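Local coordinates for acireductone dioxygenase (Bacillus anthracis, PDB 4QGL), which probably oxidises the acireductone of the methionine salvage pathway with dioxygen, the products depending on whether iron or nickel is bound, at residues A6-H11 / T128-E133; L33-N38 / A69-R74; G118-E123 / H148-Q153. All coordinates share one frame; numbering follows the deposited sequence.

Interaction 1: A6-H11 / T128-E133; sequences AQIRIH and TFFDVE
R9 and H11 both reach for the carboxylate of D131 across two antiparallel strands of the cupin fold. Strand 7-10 runs against strand 129-133, at 157° between their directions. D131 spends one oxygen on each partner. H11 NE2 donates to D131 OD1 at 2.8 Å, and the bond is nearly straight at 169°. The oxygen lies in the plane of the imidazole ring, but NE2 meets it from above the carboxylate plane. R9 NH1 makes a salt bridge to D131 OD2 at 2.8 Å; its hydrogen bond is weak because it is bent. The guanidinium plane stands almost perpendicular to the carboxylate. The R9 chain bends at chi2 and chi3, which brings its head back beside D131. One guanidinium face also lies over H11 CD2. Two basic groups next to D131 would probably keep it ionised.

F129 supports one face of the imidazole. Its CB sits over the H11 ring, 3.5 Å from the centroid, in a CH-pi contact. The H11 backbone N bonds to F129 O.

Further along, Q7 and E133 form a hydrogen-bonded pair, with E133 N to Q7 O at 2.9 Å. Beyond the two strands, R16 binds both E133 OE1 and Q7 OE1. On the other face of the sheet I8, I10, F130 and V132 are apolar. Helix 20-29 covers I8 and V132 there, and F26 of that helix meets the F130 ring edge-to-face. I8 CG2 lies 4.0 Å from F130 CB.

Interaction 2: L33-N38 / A69-R74; sequences LYEKWN and ADVSAR
This is a small strand-to-helix contact, part polar and part apolar, where an edge strand of one sheet meets helix 65-75. Strand 33-36 and residues 69-74 of the helix run nearly antiparallel, with the axes of these short segments 12.0 Å apart at closest approach. Long side chains bridge the gap. E35 carries the polar part and uses both carboxylate oxygens. E35 OE1 makes a salt bridge with R74 NH2 at 3.0 Å, meeting the guanidinium at its edge and in its plane. The two planar groups are turned 50° from each other. E35 OE2 takes the W37 NE1 hydrogen at 2.7 Å, nearly along its own C-O bond and in the indole plane. This second bond probably restrains the rotation of the carboxylate, with OE1 left facing R74.

In the cupin fold here, strand 33-36 is the outermost strand of its five-stranded sheet, next to strand 138-142. V71 fills the apolar part from the helix. Its CG1 touches the indole edge at W37 CZ2, 4.0 Å away. Its other branch, CG2, turns to E35 OE1 and, at 4.4 Å, to L33 CD2. W37 also stacks on F112. V71 packs against I163 of strand 158-164.

Interaction 3: G118-E123 / H148-Q153; sequences GIFAIE and HYFTLQ. With CD (cadmium ion), chain B.
The rings of F120 and F150 meet edge-to-face on the metal-facing side of an antiparallel strand pair. The edge of F150 points at the face of F120, with CD1 over the centre of that ring. The centroids are 5.0 Å apart and the planes lie at 59°. F150 has CG anti to its backbone N (chi1 -178°), which turns the ring towards G118 of the neighbouring strand. F150 CZ comes to 3.6 Å from G118 CA, where no side chain stands in its way. H148 lies alongside F120, pointing the same way, and its CD2 meets the F120 ring at the edge.

On the other side of the sheet A121 CB sits over one face of the Y149 ring, 3.7 Å from its centroid. I119 packs crosswise on the aliphatic part of Q153. Four backbone hydrogen bonds pair I119 with T151 and A121 with Y149.

H148 NE2 binds the cadmium ion at 2.6 Å, and a water lies 2.4 Å from the metal. H103, H105 and E109 complete the protein ligands of this cupin metal site. H148 ND1 bonds to A146 O, which implies that ND1 carries the proton and leaves NE2 to donate its lone pair to the metal.

Interactions 1 and 3 lie in the same five-stranded antiparallel sheet, their centres about 9 Å apart. Strands 116-123 and 129-134 follow each other in the chain and are neighbours in the sheet; the order across it is 7-10, 129-134, 116-123, 148-151. V132 N and F120 O, 2.8 Å apart, probably form one of the bonds joining the two contacts. Interaction 2 belongs to the other sheet, its centre about 21 Å from that of interaction 1 and 20 Å from that of interaction 3. It touches interaction 1 through A6 N and Y34 OH. Along the chain it falls between the segments of interaction 1 and closes before interaction 3 opens. Of the three, only interaction 3 supplies a ligand, H148, to the cadmium site completed by H103, H105 and E109.

Interaction 1: A6-H11 / T128-E133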
loop_
_atom_site.group_PDB
_atom_site.type_symbol
_atom_site.label_atom_id
_atom_site.label_comp_id
_atom_site.label_asym_id
_atom_site.label_seq_id
_atom_site.Cartn_x
_atom_site.Cartn_y
_atom_site.Cartn_z
ATOM N N ALA A 6 5.627 -2.460 -8.901
ATOM C CA ALA A 6 5.166 -3.635 -8.170
ATOM C C ALA A 6 5.398 -4.941 -8.915
ATOM O O ALA A 6 5.325 -4.997 -10.147
ATOM C CB ALA A 6 3.691 -3.505 -7.813
ATOM N N GLN A 7 5.654 -5.991 -8.143
ATOM C CA GLN A 7 5.731 -7.339 -8.677
ATOM C C GLN A 7 4.830 -8.296 -7.903
ATOM O O GLN A 7 4.430 -8.010 -6.777
ATOM C CB GLN A 7 7.175 -7.784 -8.678
ATOM C CG GLN A 7 8.025 -6.795 -9.425
ATOM C CD GLN A 7 9.404 -7.303 -9.734
ATOM O OE1 GLN A 7 9.964 -8.133 -9.000
ATOM N NE2 GLN A 7 9.968 -6.824 -10.822
ATOM N N ILE A 8 4.501 -9.416 -8.535
ATOM C CA ILE A 8 3.615 -10.388 -7.951
ATOM C C ILE A 8 4.314 -11.703 -7.813
ATOM O O ILE A 8 5.004 -12.119 -8.711
ATOM C CB ILE A 8 2.369 -10.597 -8.815
ATOM C CG1 ILE A 8 1.540 -9.319 -8.813
ATOM C CG2 ILE A 8 1.546 -11.780 -8.306
ATOM C CD1 ILE A 8 0.780 -9.171 -10.077
ATOM N N ARG A 9 4.105 -12.333 -6.663
ATOM C CA ARG A 9 4.507 -13.705 -6.393
ATOM C C ARG A 9 3.281 -14.547 -6.043
ATOM O O ARG A 9 2.605 -14.266 -5.081
ATOM C CB ARG A 9 5.481 -13.729 -5.228
ATOM C CG ARG A 9 6.476 -14.869 -5.282
ATOM C CD ARG A 9 6.131 -15.961 -4.304
ATOM N NE ARG A 9 5.977 -15.408 -2.970
ATOM C CZ ARG A 9 5.399 -16.033 -1.946
ATOM N NH1 ARG A 9 5.273 -15.396 -0.780
ATOM N NH2 ARG A 9 4.939 -17.290 -2.072
ATOM N N ILE A 10 2.991 -15.561 -6.842
ATOM C CA ILE A 10 1.840 -16.412 -6.609
ATOM C C ILE A 10 2.223 -17.469 -5.602
ATOM O O ILE A 10 3.292 -18.011 -5.696
ATOM C CB ILE A 10 1.327 -17.019 -7.927
ATOM C CG1 ILE A 10 0.830 -15.892 -8.843
ATOM C CG2 ILE A 10 0.180 -17.989 -7.695
ATOM C CD1 ILE A 10 1.658 -15.793 -10.098
ATOM N N HIS A 11 1.342 -17.749 -4.644
ATOM C CA HIS A 11 1.708 -18.483 -3.403
ATOM C C HIS A 11 2.053 -19.954 -3.444
ATOM O O HIS A 11 3.069 -20.365 -2.874
ATOM C CB HIS A 11 0.649 -18.306 -2.326
ATOM C CG HIS A 11 0.857 -17.076 -1.533
ATOM N ND1 HIS A 11 0.604 -17.012 -0.188
ATOM C CD2 HIS A 11 1.359 -15.873 -1.885
ATOM C CE1 HIS A 11 0.902 -15.805 0.256
ATOM N NE2 HIS A 11 1.360 -15.093 -0.757
ATOM N N THR A 128 -6.378 -18.750 -4.691
ATOM C CA THR A 128 -4.968 -18.701 -4.395
ATOM C C THR A 128 -4.460 -17.309 -4.027
ATOM O O THR A 128 -4.807 -16.296 -4.638
ATOM C CB THR A 128 -4.185 -19.232 -5.589
ATOM O OG1 THR A 128 -4.782 -20.451 -6.033
ATOM C CG2 THR A 128 -2.733 -19.499 -5.219
ATOM N N PHE A 129 -3.589 -17.294 -3.034
ATOM C CA PHE A 129 -3.027 -16.067 -2.534
ATOM C C PHE A 129 -1.920 -15.605 -3.435
ATOM O O PHE A 129 -1.184 -16.443 -3.957
ATOM C CB PHE A 129 -2.501 -16.263 -1.120
ATOM C CG PHE A 129 -3.514 -15.950 -0.066
ATOM C CD1 PHE A 129 -4.485 -16.876 0.274
ATOM C CD2 PHE A 129 -3.524 -14.696 0.541
ATOM C CE1 PHE A 129 -5.437 -16.554 1.211
ATOM C CE2 PHE A 129 -4.472 -14.368 1.479
ATOM C CZ PHE A 129 -5.419 -15.297 1.830
ATOM N N PHE A 130 -1.832 -14.292 -3.640
ATOM C CA PHE A 130 -0.686 -13.753 -4.321
ATOM C C PHE A 130 -0.180 -12.561 -3.524
ATOM O O PHE A 130 -0.910 -11.988 -2.726
ATOM C CB PHE A 130 -1.029 -13.380 -5.759
ATOM C CG PHE A 130 -2.070 -12.296 -5.881
ATOM C CD1 PHE A 130 -3.406 -12.622 -6.099
ATOM C CD2 PHE A 130 -1.714 -10.963 -5.789
ATOM C CE1 PHE A 130 -4.366 -11.646 -6.190
ATOM C CE2 PHE A 130 -2.674 -9.971 -5.919
ATOM C CZ PHE A 130 -3.999 -10.316 -6.102
ATOM N N ASP A 131 1.097 -12.249 -3.693
ATOM C CA ASP A 131 1.723 -11.113 -3.040
ATOM C C ASP A 131 1.718 -9.987 -4.032
ATOM O O ASP A 131 1.909 -10.201 -5.204
ATOM C CB ASP A 131 3.209 -11.379 -2.734
ATOM C CG ASP A 131 3.443 -12.283 -1.537
ATOM O OD1 ASP A 131 2.498 -12.549 -0.761
ATOM O OD2 ASP A 131 4.611 -12.720 -1.388
ATOM N N VAL A 132 1.532 -8.780 -3.563
ATOM C CA VAL A 132 1.961 -7.657 -4.310
ATOM C C VAL A 132 3.035 -7.047 -3.469
ATOM O O VAL A 132 2.808 -6.690 -2.304
ATOM C CB VAL A 132 0.830 -6.641 -4.565
ATOM C CG1 VAL A 132 1.287 -5.606 -5.571
ATOM C CG2 VAL A 132 -0.390 -7.367 -5.090
ATOM N N GLU A 133 4.206 -6.914 -4.061
ATOM C CA GLU A 133 5.326 -6.289 -3.385
ATOM C C GLU A 133 5.507 -4.891 -3.922
ATOM O O GLU A 133 5.695 -4.699 -5.124
ATOM C CB GLU A 133 6.593 -7.076 -3.637
ATOM C CG GLU A 133 6.471 -8.566 -3.347
ATOM C CD GLU A 133 7.642 -9.315 -3.950
ATOM O OE1 GLU A 133 8.331 -8.728 -4.811
ATOM O OE2 GLU A 133 7.907 -10.488 -3.602
#

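Interaction 2: L33-N38 / A69-R74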
loop_
_atom_site.group_PDB
_atom_site.type_symbol
_atom_site.label_atom_id
_atom_site.label_comp_id
_atom_site.label_asym_id
_atom_site.label_seq_id
_atom_site.Cartn_x
_atom_site.Cartn_y
_atom_site.Cartn_z
ATOM N N LEU A 33 -6.813 -2.117 -7.992
ATOM C CA LEU A 33 -6.365 -0.928 -8.702
ATOM C C LEU A 33 -4.909 -0.711 -8.440
ATOM O O LEU A 33 -4.458 -0.790 -7.308
ATOM C CB LEU A 33 -7.122 0.316 -8.260
ATOM C CG LEU A 33 -6.783 1.641 -9.011
ATOM C CD1 LEU A 33 -6.855 1.485 -10.535
ATOM C CD2 LEU A 33 -7.704 2.781 -8.575
ATOM N N TYR A 34 -4.168 -0.458 -9.489
ATOM C CA TYR A 34 -2.787 -0.144 -9.332
ATOM C C TYR A 34 -2.462 1.115 -10.136
ATOM O O TYR A 34 -2.964 1.309 -11.236
ATOM C CB TYR A 34 -1.928 -1.342 -9.724
ATOM C CG TYR A 34 -0.466 -1.031 -9.667
ATOM C CD1 TYR A 34 0.095 -0.416 -8.548
ATOM C CD2 TYR A 34 0.368 -1.331 -10.739
ATOM C CE1 TYR A 34 1.441 -0.083 -8.505
ATOM C CE2 TYR A 34 1.731 -1.027 -10.707
ATOM C CZ TYR A 34 2.267 -0.398 -9.592
ATOM O OH TYR A 34 3.617 -0.099 -9.579
ATOM N N GLU A 35 -1.679 2.010 -9.556
ATOM C CA GLU A 35 -1.278 3.223 -10.245
ATOM C C GLU A 35 0.147 3.460 -9.884
ATOM O O GLU A 35 0.572 3.102 -8.775
ATOM C CB GLU A 35 -2.089 4.407 -9.770
ATOM C CG GLU A 35 -3.578 4.330 -10.068
ATOM C CD GLU A 35 -4.300 5.626 -9.708
ATOM O OE1 GLU A 35 -5.560 5.682 -9.797
ATOM O OE2 GLU A 35 -3.608 6.611 -9.326
ATOM N N LYS A 36 0.886 4.052 -10.808
ATOM C CA LYS A 36 2.232 4.467 -10.512
ATOM C C LYS A 36 2.275 5.991 -10.571
ATOM O O LYS A 36 2.002 6.588 -11.625
ATOM C CB LYS A 36 3.228 3.814 -11.488
ATOM C CG LYS A 36 4.735 3.997 -11.143
ATOM C CD LYS A 36 5.274 2.900 -10.187
ATOM C CE LYS A 36 6.557 3.310 -9.424
ATOM N NZ LYS A 36 6.831 2.391 -8.264
ATOM N N TRP A 37 2.564 6.625 -9.432
ATOM C CA TRP A 37 2.667 8.086 -9.367
ATOM C C TRP A 37 4.117 8.495 -9.462
ATOM O O TRP A 37 5.028 7.703 -9.148
ATOM C CB TRP A 37 2.122 8.613 -8.058
ATOM C CG TRP A 37 0.701 8.343 -7.869
ATOM C CD1 TRP A 37 -0.181 7.837 -8.791
ATOM C CD2 TRP A 37 -0.046 8.608 -6.695
ATOM N NE1 TRP A 37 -1.440 7.776 -8.248
ATOM C CE2 TRP A 37 -1.384 8.242 -6.961
ATOM C CE3 TRP A 37 0.280 9.130 -5.447
ATOM C CZ2 TRP A 37 -2.383 8.380 -6.023
ATOM C CZ3 TRP A 37 -0.699 9.265 -4.530
ATOM C CH2 TRP A 37 -2.027 8.889 -4.813
ATOM N N ASN A 38 4.335 9.748 -9.859
ATOM C CA ASN A 38 5.664 10.222 -10.162
ATOM C C ASN A 38 6.409 10.606 -8.888
ATOM O O ASN A 38 6.285 11.698 -8.355
ATOM C CB ASN A 38 5.577 11.343 -11.166
ATOM C CG ASN A 38 6.931 11.848 -11.559
ATOM O OD1 ASN A 38 7.789 11.117 -12.078
ATOM N ND2 ASN A 38 7.155 13.086 -11.280
ATOM N N ALA A 69 -6.490 13.825 -5.419
ATOM C CA ALA A 69 -7.789 14.296 -5.847
ATOM C C ALA A 69 -8.393 13.391 -6.912
ATOM O O ALA A 69 -9.582 13.119 -6.892
ATOM C CB ALA A 69 -7.697 15.731 -6.380
ATOM N N ASP A 70 -7.568 12.959 -7.853
ATOM C CA ASP A 70 -8.043 12.167 -8.992
ATOM C C ASP A 70 -8.538 10.801 -8.557
ATOM O O ASP A 70 -9.603 10.370 -8.959
ATOM C CB ASP A 70 -6.951 12.018 -10.060
ATOM C CG ASP A 70 -6.617 13.353 -10.787
ATOM O OD1 ASP A 70 -7.401 14.352 -10.740
ATOM O OD2 ASP A 70 -5.536 13.380 -11.429
ATOM N N VAL A 71 -7.748 10.141 -7.729
ATOM C CA VAL A 71 -8.104 8.844 -7.159
ATOM C C VAL A 71 -9.255 8.954 -6.118
ATOM O O VAL A 71 -10.105 8.067 -6.031
ATOM C CB VAL A 71 -6.844 8.083 -6.621
ATOM C CG1 VAL A 71 -6.330 8.631 -5.296
ATOM C CG2 VAL A 71 -7.126 6.606 -6.476
ATOM N N SER A 72 -9.318 10.047 -5.365
ATOM C CA SER A 72 -10.412 10.218 -4.449
ATOM C C SER A 72 -11.726 10.473 -5.173
ATOM O O SER A 72 -12.750 10.049 -4.698
ATOM C CB SER A 72 -10.106 11.336 -3.489
ATOM O OG SER A 72 -9.051 10.948 -2.642
ATOM N N ALA A 73 -11.703 11.145 -6.321
ATOM C CA ALA A 73 -12.936 11.441 -7.092
ATOM C C ALA A 73 -13.366 10.287 -7.985
ATOM O O ALA A 73 -14.539 10.022 -8.110
ATOM C CB ALA A 73 -12.763 12.709 -7.938
ATOM N N ARG A 74 -12.401 9.640 -8.632
ATOM C CA ARG A 74 -12.653 8.455 -9.464
ATOM C C ARG A 74 -13.317 7.349 -8.631
ATOM O O ARG A 74 -14.313 6.774 -9.039
ATOM C CB ARG A 74 -11.325 7.956 -10.090
ATOM C CG ARG A 74 -11.421 6.789 -11.091
ATOM C CD ARG A 74 -10.096 6.502 -11.826
ATOM N NE ARG A 74 -9.504 7.754 -12.325
ATOM C CZ ARG A 74 -8.294 8.232 -12.020
ATOM N NH1 ARG A 74 -7.916 9.409 -12.527
ATOM N NH2 ARG A 74 -7.450 7.555 -11.235
#

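Interaction 3: G118-E123 / H148-Q153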
loop_
_atom_site.group_PDB
_atom_site.type_symbol
_atom_site.label_atom_id
_atom_site.label_comp_id
_atom_site.label_asym_id
_atom_site.label_seq_id
_atom_site.Cartn_x
_atom_site.Cartn_y
_atom_site.Cartn_z
ATOM N N GLY A 118 6.377 -2.647 1.442
ATOM C CA GLY A 118 5.374 -3.469 2.087
ATOM C C GLY A 118 5.028 -4.613 1.178
ATOM O O GLY A 118 5.400 -4.608 0.013
ATOM N N ILE A 119 4.348 -5.614 1.728
ATOM C CA ILE A 119 3.793 -6.690 0.934
ATOM C C ILE A 119 2.336 -6.840 1.305
ATOM O O ILE A 119 2.031 -7.050 2.457
ATOM C CB ILE A 119 4.468 -8.055 1.185
ATOM C CG1 ILE A 119 5.983 -8.009 0.993
ATOM C CG2 ILE A 119 3.922 -9.070 0.178
ATOM C CD1 ILE A 119 6.722 -9.095 1.750
ATOM N N PHE A 120 1.446 -6.753 0.328
ATOM C CA PHE A 120 0.084 -7.183 0.540
ATOM C C PHE A 120 -0.133 -8.570 0.002
ATOM O O PHE A 120 0.219 -8.856 -1.134
ATOM C CB PHE A 120 -0.888 -6.262 -0.152
ATOM C CG PHE A 120 -1.301 -5.103 0.708
ATOM C CD1 PHE A 120 -2.220 -5.290 1.714
ATOM C CD2 PHE A 120 -0.775 -3.827 0.517
ATOM C CE1 PHE A 120 -2.593 -4.248 2.523
ATOM C CE2 PHE A 120 -1.150 -2.785 1.327
ATOM C CZ PHE A 120 -2.062 -3.001 2.329
ATOM N N ALA A 121 -0.756 -9.426 0.802
ATOM C CA ALA A 121 -1.052 -10.794 0.375
ATOM C C ALA A 121 -2.552 -10.918 0.158
ATOM O O ALA A 121 -3.318 -10.867 1.118
ATOM C CB ALA A 121 -0.581 -11.810 1.433
ATOM N N ILE A 122 -2.969 -11.139 -1.086
ATOM C CA ILE A 122 -4.387 -11.042 -1.435
ATOM C C ILE A 122 -4.886 -12.365 -1.975
ATOM O O ILE A 122 -4.217 -13.033 -2.786
ATOM C CB ILE A 122 -4.639 -9.884 -2.423
ATOM C CG1 ILE A 122 -4.215 -8.566 -1.786
ATOM C CG2 ILE A 122 -6.123 -9.772 -2.757
ATOM C CD1 ILE A 122 -3.677 -7.548 -2.771
ATOM N N GLU A 123 -6.051 -12.757 -1.476
ATOM C CA GLU A 123 -6.694 -13.994 -1.902
ATOM C C GLU A 123 -7.305 -13.680 -3.242
ATOM O O GLU A 123 -8.182 -12.833 -3.336
ATOM C CB GLU A 123 -7.771 -14.439 -0.913
ATOM C CG GLU A 123 -8.466 -15.743 -1.249
ATOM C CD GLU A 123 -9.454 -16.170 -0.147
ATOM O OE1 GLU A 123 -10.416 -15.404 0.127
ATOM O OE2 GLU A 123 -9.280 -17.264 0.481
ATOM N N HIS A 148 -7.150 -10.553 2.944
ATOM C CA HIS A 148 -5.760 -10.183 2.741
ATOM C C HIS A 148 -5.029 -10.025 4.079
ATOM O O HIS A 148 -5.683 -9.967 5.100
ATOM C CB HIS A 148 -5.673 -8.899 1.900
ATOM C CG HIS A 148 -6.239 -7.699 2.563
ATOM N ND1 HIS A 148 -7.590 -7.494 2.694
ATOM C CD2 HIS A 148 -5.642 -6.649 3.168
ATOM C CE1 HIS A 148 -7.806 -6.371 3.355
ATOM N NE2 HIS A 148 -6.639 -5.845 3.672
ATOM N N TYR A 149 -3.696 -10.008 4.089
ATOM C CA TYR A 149 -2.940 -9.511 5.235
ATOM C C TYR A 149 -1.734 -8.693 4.766
ATOM O O TYR A 149 -1.504 -8.549 3.549
ATOM C CB TYR A 149 -2.546 -10.630 6.191
ATOM C CG TYR A 149 -1.856 -11.777 5.549
ATOM C CD1 TYR A 149 -2.591 -12.812 5.000
ATOM C CD2 TYR A 149 -0.474 -11.842 5.488
ATOM C CE1 TYR A 149 -1.968 -13.898 4.397
ATOM C CE2 TYR A 149 0.159 -12.899 4.867
ATOM C CZ TYR A 149 -0.592 -13.930 4.321
ATOM O OH TYR A 149 -0.011 -15.008 3.694
ATOM N N PHE A 150 -1.006 -8.095 5.713
ATOM C CA PHE A 150 0.092 -7.171 5.387
ATOM C C PHE A 150 1.395 -7.543 6.090
ATOM O O PHE A 150 1.416 -8.010 7.212
ATOM C CB PHE A 150 -0.266 -5.689 5.703
ATOM C CG PHE A 150 0.842 -4.689 5.327
ATOM C CD1 PHE A 150 0.992 -4.270 4.025
ATOM C CD2 PHE A 150 1.720 -4.194 6.271
ATOM C CE1 PHE A 150 2.008 -3.387 3.666
ATOM C CE2 PHE A 150 2.733 -3.324 5.924
ATOM C CZ PHE A 150 2.875 -2.907 4.625
ATOM N N THR A 151 2.507 -7.282 5.427
ATOM C CA THR A 151 3.785 -7.637 6.010
ATOM C C THR A 151 4.799 -6.584 5.585
ATOM O O THR A 151 4.770 -6.064 4.460
ATOM C CB THR A 151 4.188 -9.055 5.547
ATOM O OG1 THR A 151 3.522 -10.056 6.351
ATOM C CG2 THR A 151 5.642 -9.258 5.651
ATOM N N LEU A 152 5.691 -6.236 6.483
ATOM C CA LEU A 152 6.857 -5.533 6.054
ATOM C C LEU A 152 7.848 -6.494 5.431
ATOM O O LEU A 152 7.752 -7.688 5.518
ATOM C CB LEU A 152 7.513 -4.815 7.210
ATOM C CG LEU A 152 6.631 -3.804 7.920
ATOM C CD1 LEU A 152 7.220 -3.469 9.274
ATOM C CD2 LEU A 152 6.504 -2.565 7.051
ATOM N N GLN A 153 8.827 -5.925 4.782
ATOM C CA GLN A 153 9.922 -6.684 4.262
ATOM C C GLN A 153 11.034 -6.654 5.282
ATOM O O GLN A 153 10.820 -6.319 6.451
ATOM C CB GLN A 153 10.364 -6.114 2.912
ATOM C CG GLN A 153 9.221 -6.073 1.909
ATOM C CD GLN A 153 9.675 -6.371 0.489
ATOM O OE1 GLN A 153 9.700 -5.491 -0.364
ATOM N NE2 GLN A 153 10.013 -7.605 0.228
HETATM CD CD CD B . -6.157 -4.490 5.838
HETATM O O HOH W 1 -3.826 -4.769 5.962
#